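Local coordinates for protein oxidoreductase, putative (Neosartorya fumigata, PDB 6SKX) that acts as a reductive aminase, probably coupling carbonyl compounds with amines and reducing the resulting imines with hydride from NADPH, at residues S5-G10 with H49-G54; D96-L101 with Y112-I117; D138-A143 with C153-E158; F181-A186 with D243-Q248. One frame throughout, in Å; residues are numbered along the deposited sequence.

Contacts 1, 2 and 3 all reach the one large sheet of the nucleotide-binding domain, whereas contact 4 joins two helices of the C-terminal domain, its centre about 39 Å or more from the centres of the others. Contacts 1, 2 and 4 are buried; contact 3, on the edge strand 152-155, is only partly so. Chemistry follows place. Contact 1, which runs into the cofactor-binding loop, mixes one short hydroxyl-carbonyl bond with an aromatic edge; contacts 2 and 3 are largely apolar helix-on-strand packing and touch each other where Val113 CG1 meets Ala139 CB. Contact 4 buries little surface and relies on a straight histidine-serine bond and a water.

Contact 1 of 4, residues S5-G10 with H49-G54; sequences SIFGLG and HTAVDG
Ser5 and Gly54 meet through a short hydrogen bond in which the serine hydroxyl donates to the glycine carbonyl, OG to O 2.6 Å. The donor comes in at a bent C=O...OG angle of 129° and is tilted well out of the carbonyl plane. With OG anti to the backbone N of Ser5 (chi1 -172°), the hydroxyl is carried across to the helix. Two residues further on, the Phe7 ring brings its far end to the same helical turn. Its CZ lies 3.5 Å from Ala51 O, which sits at the ring edge near the ring plane, and 3.7 Å from Gly54 CA, a close approach that depends on glycine lacking a side chain. The ring also takes an apolar contact from the methyl group of Ala51, CB to Phe7 CE2 3.9 Å.

An N-cap helps to fix this turn. Thr50 OG1 accepts from Asp53 N at 3.2 Å in a nearly straight bond (174°), and Thr50 O receives the amide of Gly54, so the residues facing Phe7 belong to a capped first turn. At its C-terminal end, strand 3-7 runs into the glycine-rich loop of a Rossmann fold: Gly8 and Gly10 fit the GxGxxG pattern, Leu9 binds NADP(+), and Gly10 occupies the N-cap position of helix 11-22. Strand 3-7 lies between strands 26-30 and 60-63, with Ser5 and Phe7 bonded through their backbones to Ile62, while the Phe7 ring also meets Trp30 and packs against Thr74 and Leu75 of helix 68-75.

Contact 2 of 4, residues D96-L101 with Y112-I117; sequences DQARKL and YVHGGI
Ala98 and Leu101, one helical turn apart, face Tyr112 and His114, alternate residues of a strand, in a beta-alpha-beta unit of the Rossmann-type domain formed by strand 86-89, helix 95-106 and strand 111-118. The short segments run nearly antiparallel, at 159°, with their axes 9.4 Å apart, so the helix lies back along the strand that follows it. Tyr112 has its ring anti to the backbone N (chi1 -170°), which carries the phenol away from the strand and across the side chain of Leu101 at a slant; Leu101 CB stands 4.2 Å from Tyr112 CZ. Tyr112 CE1 also comes to 3.9 Å from Ala98 O, an oblique approach to the helix backbone. The tyrosine hydroxyl is satisfied beyond the pair, by a hydrogen bond with Asn89 ND2 on strand 86-89. Further along the strand, the His114 imidazole is weakly tethered to its own backbone through ND1 and Gly115 O, and the Ala98 methyl approaches the ring obliquely, CB 3.6 Å from His114 CD2.

Contact 3 of 4, residues D138-A143 with C153-E158; sequences DAFKAA and CVFLGE
Asp138 O takes the backbone N-H of Ala142, O to N 3.1 Å, closing the helical turn from which Phe140 reaches Phe155 and Cys153. This is the helix-on-strand face of a beta-alpha-beta unit, strand 130-135, helix 137-147 and strand 152-155, at the edge of the Rossmann-type sheet, and what crosses it is apolar.

The two phenylalanines carry most of it. Their ring planes are close to parallel, 18° apart, but the rings slide past each other in opposite directions; with centroids 5.0 Å apart they form a strongly slipped pair with little overlap. Over the Phe140 face lie two atoms of the partner: Phe155 CB, in a CH-pi contact 4.0 Å from the ring centroid and 21° off the normal, and Phe155 CD1, 3.7 Å from Phe140 CG. Both side chains hold CG anti to the backbone N (chi1 176° for Phe140, and much the same for Phe155), and each thereby extends from its own backbone toward the other.

Further neighbours come from the same unit. Tyr133 on strand 130-135 meets the Phe140 ring with the two planes clearly inclined and also touches Cys153 and Phe155, while Pro137 at the helix start packs on Phe155; Ser136 OG bonds to Ala139 N. Over one face of the Phe155 ring, displaced toward the rim, stands the amide nitrogen of Gly157. The last contact lies in the plane of the Phe140 ring, at its edge, where Cys153 CB approaches Phe140 CZ to 3.9 Å.

Contact 4 of 4, residues F181-A186 with D243-Q248; sequences FLHATA and DASEAQ
His183 reaches across from helix 162-188 to Ser245 on helix 231-248, joining two helices of the all-helical C-terminal domain. The imidazole is swung out with CG anti to the backbone N (chi1 -166°), so that a side chain which does not leave its helix straight at the neighbour still presents NE2 to it. His183 NE2 donates to Ser245 OG at 3.0 Å, the N-H...O angle being 172° and the oxygen lying almost exactly in the ring plane. Ser245 places its OG beside its own backbone N (chi1 -69°), where the hydroxyl can also bond to Ile241 O one turn back; accepting from histidine and bonding to that carbonyl, the buried oxygen has a partner on each helix. Ser172 of the second subunit packs against His183, which puts the pair close to the dimer interface. Within helix 162-188, Thr185 OG1 folds back to 2.8 Å from Phe181 O; this hydroxyl and the Thr185 amide reach that oxygen from opposite faces of its carbonyl plane. Gln248, whose chain bends twice, turns NE2 toward Leu187 O, and NE2 also donates a hydrogen bond to a water at 2.9 Å that in turn donates to Ala186 O, 2.8 Å from the water oxygen.

Contact 1 of 4, residues S5-G10 with H49-G54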
loop_
_atom_site.group_PDB
_atom_site.type_symbol
_atom_site.label_atom_id
_atom_site.label_comp_id
_atom_site.label_asym_id
_atom_site.label_seq_id
_atom_site.Cartn_x
_atom_site.Cartn_y
_atom_site.Cartn_z
ATOM N N SER A 5 14.148 -31.118 -13.568
ATOM C CA SER A 5 12.996 -31.352 -14.475
ATOM C C SER A 5 11.880 -30.379 -14.094
ATOM O O SER A 5 11.539 -30.356 -12.904
ATOM C CB SER A 5 12.529 -32.785 -14.353
ATOM O OG SER A 5 11.576 -33.061 -15.323
ATOM N N ILE A 6 11.382 -29.565 -15.027
ATOM C CA ILE A 6 10.402 -28.466 -14.747
ATOM C C ILE A 6 9.053 -28.875 -15.343
ATOM O O ILE A 6 9.019 -29.280 -16.524
ATOM C CB ILE A 6 10.845 -27.139 -15.389
ATOM C CG1 ILE A 6 12.283 -26.735 -15.040
ATOM C CG2 ILE A 6 9.843 -26.031 -15.111
ATOM C CD1 ILE A 6 12.481 -26.399 -13.618
ATOM N N PHE A 7 7.973 -28.675 -14.604
ATOM C CA PHE A 7 6.589 -28.826 -15.123
ATOM C C PHE A 7 5.945 -27.444 -15.218
ATOM O O PHE A 7 5.664 -26.809 -14.129
ATOM C CB PHE A 7 5.799 -29.775 -14.216
ATOM C CG PHE A 7 6.003 -31.245 -14.521
ATOM C CD1 PHE A 7 7.060 -31.946 -13.973
ATOM C CD2 PHE A 7 5.125 -31.934 -15.347
ATOM C CE1 PHE A 7 7.250 -33.293 -14.260
ATOM C CE2 PHE A 7 5.325 -33.277 -15.646
ATOM C CZ PHE A 7 6.405 -33.946 -15.120
ATOM N N GLY A 8 5.736 -26.972 -16.451
ATOM C CA GLY A 8 5.040 -25.689 -16.717
ATOM C C GLY A 8 5.928 -24.643 -17.374
ATOM O O GLY A 8 6.943 -24.240 -16.761
ATOM N N LEU A 9 5.543 -24.205 -18.579
ATOM C CA LEU A 9 6.250 -23.154 -19.358
ATOM C C LEU A 9 5.315 -21.967 -19.657
ATOM O O LEU A 9 5.505 -21.367 -20.691
ATOM C CB LEU A 9 6.813 -23.791 -20.633
ATOM C CG LEU A 9 7.994 -24.750 -20.409
ATOM C CD1 LEU A 9 8.621 -25.162 -21.723
ATOM C CD2 LEU A 9 9.059 -24.131 -19.519
ATOM N N GLY A 10 4.387 -21.602 -18.751
ATOM C CA GLY A 10 3.873 -20.219 -18.641
ATOM C C GLY A 10 5.026 -19.227 -18.470
ATOM O O GLY A 10 6.212 -19.639 -18.568
ATOM N N HIS A 49 7.686 -35.543 -23.383
ATOM C CA HIS A 49 6.484 -35.896 -24.187
ATOM C C HIS A 49 5.347 -36.383 -23.290
ATOM O O HIS A 49 4.230 -36.196 -23.723
ATOM C CB HIS A 49 6.801 -36.924 -25.283
ATOM C CG HIS A 49 7.723 -36.379 -26.327
ATOM N ND1 HIS A 49 7.899 -36.982 -27.541
ATOM C CD2 HIS A 49 8.573 -35.321 -26.308
ATOM C CE1 HIS A 49 8.776 -36.290 -28.250
ATOM N NE2 HIS A 49 9.207 -35.265 -27.516
ATOM N N THR A 50 5.619 -36.966 -22.109
ATOM C CA THR A 50 4.572 -37.336 -21.117
ATOM C C THR A 50 5.014 -36.875 -19.734
ATOM O O THR A 50 6.214 -36.606 -19.577
ATOM C CB THR A 50 4.306 -38.847 -21.072
ATOM O OG1 THR A 50 5.519 -39.477 -20.635
ATOM C CG2 THR A 50 3.832 -39.395 -22.406
ATOM N N ALA A 51 4.085 -36.848 -18.776
ATOM C CA ALA A 51 4.399 -36.591 -17.354
ATOM C C ALA A 51 5.343 -37.661 -16.778
ATOM O O ALA A 51 6.256 -37.279 -16.009
ATOM C CB ALA A 51 3.141 -36.432 -16.558
ATOM N N VAL A 52 5.206 -38.924 -17.174
ATOM C CA VAL A 52 6.106 -40.036 -16.731
ATOM C C VAL A 52 7.566 -39.711 -17.107
ATOM O O VAL A 52 8.445 -39.832 -16.228
ATOM C CB VAL A 52 5.654 -41.397 -17.308
ATOM C CG1 VAL A 52 6.712 -42.476 -17.138
ATOM C CG2 VAL A 52 4.318 -41.855 -16.711
ATOM N N ASP A 53 7.823 -39.351 -18.366
ATOM C CA ASP A 53 9.156 -38.926 -18.869
ATOM C C ASP A 53 9.706 -37.768 -18.028
ATOM O O ASP A 53 10.918 -37.799 -17.704
ATOM C CB ASP A 53 9.089 -38.558 -20.347
ATOM C CG ASP A 53 8.920 -39.788 -21.223
ATOM O OD1 ASP A 53 8.889 -40.897 -20.660
ATOM O OD2 ASP A 53 8.830 -39.629 -22.440
ATOM N N GLY A 54 8.853 -36.815 -17.656
ATOM C CA GLY A 54 9.236 -35.619 -16.881
ATOM C C GLY A 54 9.710 -36.017 -15.496
ATOM O O GLY A 54 10.746 -35.500 -15.064
#

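Contact 2 of 4, residues D96-L101 with Y112-I117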
loop_
_atom_site.group_PDB
_atom_site.type_symbol
_atom_site.label_atom_id
_atom_site.label_comp_id
_atom_site.label_asym_id
_atom_site.label_seq_id
_atom_site.Cartn_x
_atom_site.Cartn_y
_atom_site.Cartn_z
ATOM N N ASP A 96 -4.063 -25.510 2.980
ATOM C CA ASP A 96 -4.739 -26.825 3.022
ATOM C C ASP A 96 -4.364 -27.626 1.769
ATOM O O ASP A 96 -3.968 -28.767 1.924
ATOM C CB ASP A 96 -6.253 -26.689 3.182
ATOM C CG ASP A 96 -6.842 -27.938 3.801
ATOM O OD1 ASP A 96 -6.467 -28.236 4.972
ATOM O OD2 ASP A 96 -7.589 -28.641 3.073
ATOM N N GLN A 97 -4.458 -27.041 0.580
ATOM C CA GLN A 97 -4.098 -27.713 -0.697
ATOM C C GLN A 97 -2.669 -28.311 -0.625
ATOM O O GLN A 97 -2.446 -29.450 -1.114
ATOM C CB GLN A 97 -4.240 -26.718 -1.844
ATOM C CG GLN A 97 -5.670 -26.448 -2.290
ATOM C CD GLN A 97 -5.725 -25.357 -3.339
ATOM O OE1 GLN A 97 -4.756 -24.641 -3.566
ATOM N NE2 GLN A 97 -6.866 -25.205 -3.996
ATOM N N ALA A 98 -1.724 -27.593 -0.019
ATOM C CA ALA A 98 -0.305 -27.989 0.102
ATOM C C ALA A 98 -0.130 -29.123 1.126
ATOM O O ALA A 98 0.831 -29.921 0.974
ATOM C CB ALA A 98 0.527 -26.794 0.499
ATOM N N ARG A 99 -0.926 -29.142 2.201
ATOM C CA ARG A 99 -0.843 -30.218 3.223
ATOM C C ARG A 99 -1.310 -31.544 2.597
ATOM O O ARG A 99 -0.618 -32.540 2.820
ATOM C CB ARG A 99 -1.651 -29.843 4.465
ATOM C CG ARG A 99 -0.909 -28.895 5.389
ATOM C CD ARG A 99 -1.856 -28.119 6.282
ATOM N NE ARG A 99 -1.086 -27.124 7.017
ATOM C CZ ARG A 99 -1.499 -25.891 7.309
ATOM N NH1 ARG A 99 -2.708 -25.471 6.954
ATOM N NH2 ARG A 99 -0.688 -25.080 7.967
ATOM N N LYS A 100 -2.386 -31.512 1.797
ATOM C CA LYS A 100 -3.044 -32.693 1.164
ATOM C C LYS A 100 -2.136 -33.269 0.066
ATOM O O LYS A 100 -1.925 -34.506 0.047
ATOM C CB LYS A 100 -4.449 -32.316 0.659
ATOM C CG LYS A 100 -5.491 -32.177 1.780
ATOM C CD LYS A 100 -6.793 -31.469 1.424
ATOM N N LEU A 101 -1.603 -32.416 -0.811
ATOM C CA LEU A 101 -0.641 -32.832 -1.862
ATOM C C LEU A 101 0.616 -33.429 -1.199
ATOM O O LEU A 101 1.065 -34.494 -1.620
ATOM C CB LEU A 101 -0.301 -31.613 -2.713
ATOM C CG LEU A 101 -0.377 -31.804 -4.220
ATOM C CD1 LEU A 101 -1.627 -32.561 -4.615
ATOM C CD2 LEU A 101 -0.349 -30.454 -4.918
ATOM N N TYR A 112 8.652 -33.702 -0.117
ATOM C CA TYR A 112 7.853 -32.540 -0.597
ATOM C C TYR A 112 8.232 -31.245 0.114
ATOM O O TYR A 112 8.264 -31.180 1.357
ATOM C CB TYR A 112 6.364 -32.804 -0.381
ATOM C CG TYR A 112 5.436 -31.818 -1.038
ATOM C CD1 TYR A 112 5.055 -30.649 -0.399
ATOM C CD2 TYR A 112 4.888 -32.079 -2.281
ATOM C CE1 TYR A 112 4.155 -29.764 -0.984
ATOM C CE2 TYR A 112 3.974 -31.211 -2.869
ATOM C CZ TYR A 112 3.602 -30.047 -2.217
ATOM O OH TYR A 112 2.732 -29.159 -2.812
ATOM N N VAL A 113 8.533 -30.215 -0.672
ATOM C CA VAL A 113 8.573 -28.824 -0.161
ATOM C C VAL A 113 7.738 -27.956 -1.083
ATOM O O VAL A 113 7.794 -28.167 -2.296
ATOM C CB VAL A 113 9.992 -28.284 0.116
ATOM C CG1 VAL A 113 11.094 -29.299 -0.077
ATOM C CG2 VAL A 113 10.284 -26.972 -0.556
ATOM N N HIS A 114 6.949 -27.068 -0.482
ATOM C CA HIS A 114 6.129 -26.050 -1.188
ATOM C C HIS A 114 6.899 -24.728 -1.215
ATOM O O HIS A 114 7.687 -24.465 -0.246
ATOM C CB HIS A 114 4.733 -25.922 -0.549
ATOM C CG HIS A 114 3.706 -25.572 -1.571
ATOM N ND1 HIS A 114 3.577 -24.285 -2.071
ATOM C CD2 HIS A 114 2.847 -26.326 -2.276
ATOM C CE1 HIS A 114 2.645 -24.269 -2.996
ATOM N NE2 HIS A 114 2.185 -25.502 -3.150
ATOM N N GLY A 115 6.715 -23.931 -2.275
ATOM C CA GLY A 115 7.290 -22.572 -2.358
ATOM C C GLY A 115 6.269 -21.529 -2.806
ATOM O O GLY A 115 5.325 -21.884 -3.561
ATOM N N GLY A 116 6.439 -20.298 -2.301
ATOM C CA GLY A 116 5.824 -19.050 -2.793
ATOM C C GLY A 116 6.879 -18.162 -3.446
ATOM O O GLY A 116 7.830 -17.682 -2.726
ATOM N N ILE A 117 6.739 -17.937 -4.759
ATOM C CA ILE A 117 7.678 -17.108 -5.559
ATOM C C ILE A 117 7.303 -15.647 -5.363
ATOM O O ILE A 117 6.247 -15.237 -5.871
ATOM C CB ILE A 117 7.649 -17.464 -7.054
ATOM C CG1 ILE A 117 8.045 -18.924 -7.298
ATOM C CG2 ILE A 117 8.545 -16.490 -7.801
ATOM C CD1 ILE A 117 7.756 -19.400 -8.693
#

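Contact 3 of 4, residues D138-A143 with C153-E158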
loop_
_atom_site.group_PDB
_atom_site.type_symbol
_atom_site.label_atom_id
_atom_site.label_comp_id
_atom_site.label_asym_id
_atom_site.label_seq_id
_atom_site.Cartn_x
_atom_site.Cartn_y
_atom_site.Cartn_z
ATOM N N ASP A 138 15.192 -32.074 5.035
ATOM C CA ASP A 138 16.305 -32.817 4.374
ATOM C C ASP A 138 16.271 -32.462 2.882
ATOM O O ASP A 138 17.364 -32.178 2.311
ATOM C CB ASP A 138 16.211 -34.341 4.585
ATOM C CG ASP A 138 16.498 -34.819 6.007
ATOM O OD1 ASP A 138 16.863 -33.973 6.850
ATOM O OD2 ASP A 138 16.370 -36.046 6.267
ATOM N N ALA A 139 15.070 -32.474 2.283
ATOM C CA ALA A 139 14.825 -32.151 0.851
ATOM C C ALA A 139 15.269 -30.709 0.545
ATOM O O ALA A 139 16.101 -30.506 -0.355
ATOM C CB ALA A 139 13.374 -32.343 0.505
ATOM N N PHE A 140 14.797 -29.738 1.317
ATOM C CA PHE A 140 15.238 -28.335 1.166
ATOM C C PHE A 140 16.767 -28.279 1.285
ATOM O O PHE A 140 17.390 -27.659 0.433
ATOM C CB PHE A 140 14.548 -27.391 2.155
ATOM C CG PHE A 140 15.109 -26.005 2.022
ATOM C CD1 PHE A 140 14.761 -25.213 0.937
ATOM C CD2 PHE A 140 16.064 -25.537 2.914
ATOM C CE1 PHE A 140 15.314 -23.951 0.773
ATOM C CE2 PHE A 140 16.631 -24.284 2.734
ATOM C CZ PHE A 140 16.257 -23.498 1.664
ATOM N N LYS A 141 17.365 -28.903 2.299
ATOM C CA LYS A 141 18.833 -28.786 2.533
ATOM C C LYS A 141 19.631 -29.296 1.301
ATOM O O LYS A 141 20.639 -28.674 0.931
ATOM C CB LYS A 141 19.235 -29.519 3.818
ATOM C CG LYS A 141 20.689 -29.296 4.200
ATOM C CD LYS A 141 21.172 -29.952 5.495
ATOM C CE LYS A 141 22.259 -29.135 6.168
ATOM N NZ LYS A 141 23.445 -29.957 6.494
ATOM N N ALA A 142 19.213 -30.389 0.662
ATOM C CA ALA A 142 19.920 -31.015 -0.484
ATOM C C ALA A 142 19.677 -30.239 -1.792
ATOM O O ALA A 142 20.539 -30.301 -2.691
ATOM C CB ALA A 142 19.507 -32.464 -0.611
ATOM N N ALA A 143 18.565 -29.513 -1.892
ATOM C CA ALA A 143 18.117 -28.801 -3.118
ATOM C C ALA A 143 18.571 -27.329 -3.134
ATOM O O ALA A 143 18.477 -26.691 -4.217
ATOM C CB ALA A 143 16.611 -28.895 -3.235
ATOM N N CYS A 153 16.623 -17.781 -0.862
ATOM C CA CYS A 153 15.837 -18.882 -0.235
ATOM C C CYS A 153 15.524 -18.581 1.230
ATOM O O CYS A 153 16.462 -18.373 1.987
ATOM C CB CYS A 153 16.603 -20.194 -0.299
ATOM S SG CYS A 153 16.943 -20.658 -2.014
ATOM N N VAL A 154 14.246 -18.604 1.615
ATOM C CA VAL A 154 13.826 -18.499 3.042
ATOM C C VAL A 154 13.016 -19.753 3.383
ATOM O O VAL A 154 11.870 -19.897 2.883
ATOM C CB VAL A 154 13.046 -17.197 3.322
ATOM C CG1 VAL A 154 12.339 -17.249 4.668
ATOM C CG2 VAL A 154 13.962 -15.981 3.278
ATOM N N PHE A 155 13.597 -20.636 4.191
ATOM C CA PHE A 155 12.914 -21.846 4.727
ATOM C C PHE A 155 12.227 -21.499 6.042
ATOM O O PHE A 155 12.920 -21.098 6.991
ATOM C CB PHE A 155 13.898 -22.981 4.998
ATOM C CG PHE A 155 13.233 -24.279 5.363
ATOM C CD1 PHE A 155 12.495 -24.981 4.419
ATOM C CD2 PHE A 155 13.347 -24.797 6.656
ATOM C CE1 PHE A 155 11.891 -26.186 4.760
ATOM C CE2 PHE A 155 12.745 -26.004 6.990
ATOM C CZ PHE A 155 12.015 -26.693 6.045
ATOM N N LEU A 156 10.933 -21.716 6.160
ATOM C CA LEU A 156 10.332 -21.393 7.475
ATOM C C LEU A 156 9.540 -22.570 8.082
ATOM O O LEU A 156 8.502 -22.342 8.678
ATOM C CB LEU A 156 9.617 -20.036 7.345
ATOM C CG LEU A 156 8.331 -19.922 6.536
ATOM C CD1 LEU A 156 8.419 -18.767 5.557
ATOM C CD2 LEU A 156 7.969 -21.200 5.818
ATOM N N GLY A 157 10.100 -23.786 8.042
ATOM C CA GLY A 157 9.680 -24.930 8.885
ATOM C C GLY A 157 9.017 -26.067 8.115
ATOM O O GLY A 157 8.825 -25.950 6.878
ATOM N N GLU A 158 8.615 -27.104 8.859
ATOM C CA GLU A 158 8.322 -28.486 8.401
ATOM C C GLU A 158 6.893 -28.628 7.880
ATOM O O GLU A 158 6.635 -29.609 7.160
ATOM C CB GLU A 158 8.519 -29.449 9.567
ATOM C CG GLU A 158 9.961 -29.558 10.015
ATOM C CD GLU A 158 10.300 -30.913 10.626
ATOM O OE1 GLU A 158 9.759 -31.956 10.147
ATOM O OE2 GLU A 158 11.124 -30.928 11.563
#

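Contact 4 of 4, residues F181-A186 with D243-Q248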
loop_
_atom_site.group_PDB
_atom_site.type_symbol
_atom_site.label_atom_id
_atom_site.label_comp_id
_atom_site.label_asym_id
_atom_site.label_seq_id
_atom_site.Cartn_x
_atom_site.Cartn_y
_atom_site.Cartn_z
ATOM N N PHE A 181 -3.488 2.782 -4.799
ATOM C CA PHE A 181 -2.994 3.374 -6.065
ATOM C C PHE A 181 -4.166 3.726 -6.982
ATOM O O PHE A 181 -4.116 4.819 -7.577
ATOM C CB PHE A 181 -2.037 2.419 -6.762
ATOM C CG PHE A 181 -1.810 2.740 -8.213
ATOM C CD1 PHE A 181 -0.844 3.660 -8.591
ATOM C CD2 PHE A 181 -2.531 2.078 -9.201
ATOM C CE1 PHE A 181 -0.625 3.948 -9.929
ATOM C CE2 PHE A 181 -2.300 2.358 -10.536
ATOM C CZ PHE A 181 -1.352 3.291 -10.896
ATOM N N LEU A 182 -5.160 2.834 -7.082
ATOM C CA LEU A 182 -6.339 2.993 -7.967
ATOM C C LEU A 182 -7.240 4.110 -7.428
ATOM O O LEU A 182 -7.573 4.981 -8.231
ATOM C CB LEU A 182 -7.082 1.654 -8.129
ATOM C CG LEU A 182 -6.392 0.638 -9.048
ATOM C CD1 LEU A 182 -7.062 -0.723 -8.974
ATOM C CD2 LEU A 182 -6.332 1.125 -10.490
ATOM N N HIS A 183 -7.625 4.087 -6.146
ATOM C CA HIS A 183 -8.508 5.112 -5.506
ATOM C C HIS A 183 -7.861 6.487 -5.681
ATOM O O HIS A 183 -8.578 7.409 -6.074
ATOM C CB HIS A 183 -8.778 4.792 -4.022
ATOM C CG HIS A 183 -9.889 5.555 -3.385
ATOM N ND1 HIS A 183 -10.334 5.260 -2.090
ATOM C CD2 HIS A 183 -10.637 6.600 -3.824
ATOM C CE1 HIS A 183 -11.312 6.089 -1.762
ATOM N NE2 HIS A 183 -11.546 6.905 -2.831
ATOM N N ALA A 184 -6.538 6.580 -5.481
ATOM C CA ALA A 184 -5.756 7.839 -5.514
ATOM C C ALA A 184 -5.660 8.375 -6.942
ATOM O O ALA A 184 -5.946 9.579 -7.130
ATOM C CB ALA A 184 -4.380 7.612 -4.933
ATOM N N THR A 185 -5.219 7.539 -7.893
ATOM C CA THR A 185 -5.048 7.935 -9.319
ATOM C C THR A 185 -6.401 8.352 -9.922
ATOM O O THR A 185 -6.436 9.310 -10.699
ATOM C CB THR A 185 -4.348 6.846 -10.130
ATOM O OG1 THR A 185 -3.088 6.588 -9.512
ATOM C CG2 THR A 185 -4.112 7.273 -11.563
ATOM N N ALA A 186 -7.497 7.730 -9.519
ATOM C CA ALA A 186 -8.834 8.055 -10.056
ATOM C C ALA A 186 -9.288 9.422 -9.527
ATOM O O ALA A 186 -9.770 10.257 -10.327
ATOM C CB ALA A 186 -9.801 6.966 -9.676
ATOM N N ASP A 243 -16.785 11.776 0.630
ATOM C CA ASP A 243 -17.552 12.957 0.126
ATOM C C ASP A 243 -16.859 13.511 -1.130
ATOM O O ASP A 243 -17.540 13.767 -2.143
ATOM C CB ASP A 243 -17.736 14.030 1.209
ATOM C CG ASP A 243 -18.560 13.587 2.421
ATOM O OD1 ASP A 243 -19.278 12.582 2.323
ATOM O OD2 ASP A 243 -18.455 14.242 3.479
ATOM N N ALA A 244 -15.533 13.639 -1.098
ATOM C CA ALA A 244 -14.742 14.134 -2.243
ATOM C C ALA A 244 -14.855 13.138 -3.399
ATOM O O ALA A 244 -14.934 13.596 -4.556
ATOM C CB ALA A 244 -13.308 14.354 -1.819
ATOM N N SER A 245 -14.822 11.831 -3.095
ATOM C CA SER A 245 -14.941 10.727 -4.085
ATOM C C SER A 245 -16.267 10.882 -4.854
ATOM O O SER A 245 -16.224 11.001 -6.111
ATOM C CB SER A 245 -14.798 9.362 -3.425
ATOM O OG SER A 245 -13.459 9.149 -2.977
ATOM N N GLU A 246 -17.399 10.956 -4.143
ATOM C CA GLU A 246 -18.735 11.083 -4.788
ATOM C C GLU A 246 -18.722 12.346 -5.671
ATOM O O GLU A 246 -19.068 12.236 -6.856
ATOM C CB GLU A 246 -19.860 10.984 -3.748
ATOM C CG GLU A 246 -19.865 12.084 -2.711
ATOM N N ALA A 247 -18.200 13.477 -5.190
ATOM C CA ALA A 247 -18.206 14.756 -5.949
ATOM C C ALA A 247 -17.329 14.656 -7.216
ATOM O O ALA A 247 -17.603 15.397 -8.169
ATOM C CB ALA A 247 -17.789 15.899 -5.044
ATOM N N GLN A 248 -16.311 13.784 -7.271
ATOM C CA GLN A 248 -15.513 13.609 -8.520
ATOM C C GLN A 248 -16.134 12.537 -9.424
ATOM O O GLN A 248 -15.598 12.363 -10.524
ATOM C CB GLN A 248 -14.053 13.250 -8.230
ATOM C CG GLN A 248 -13.205 14.428 -7.766
ATOM C CD GLN A 248 -12.891 15.400 -8.878
ATOM O OE1 GLN A 248 -13.469 16.474 -8.953
ATOM N NE2 GLN A 248 -11.962 15.043 -9.751
HETATM O O HOH W 1 -10.931 12.708 -11.168
#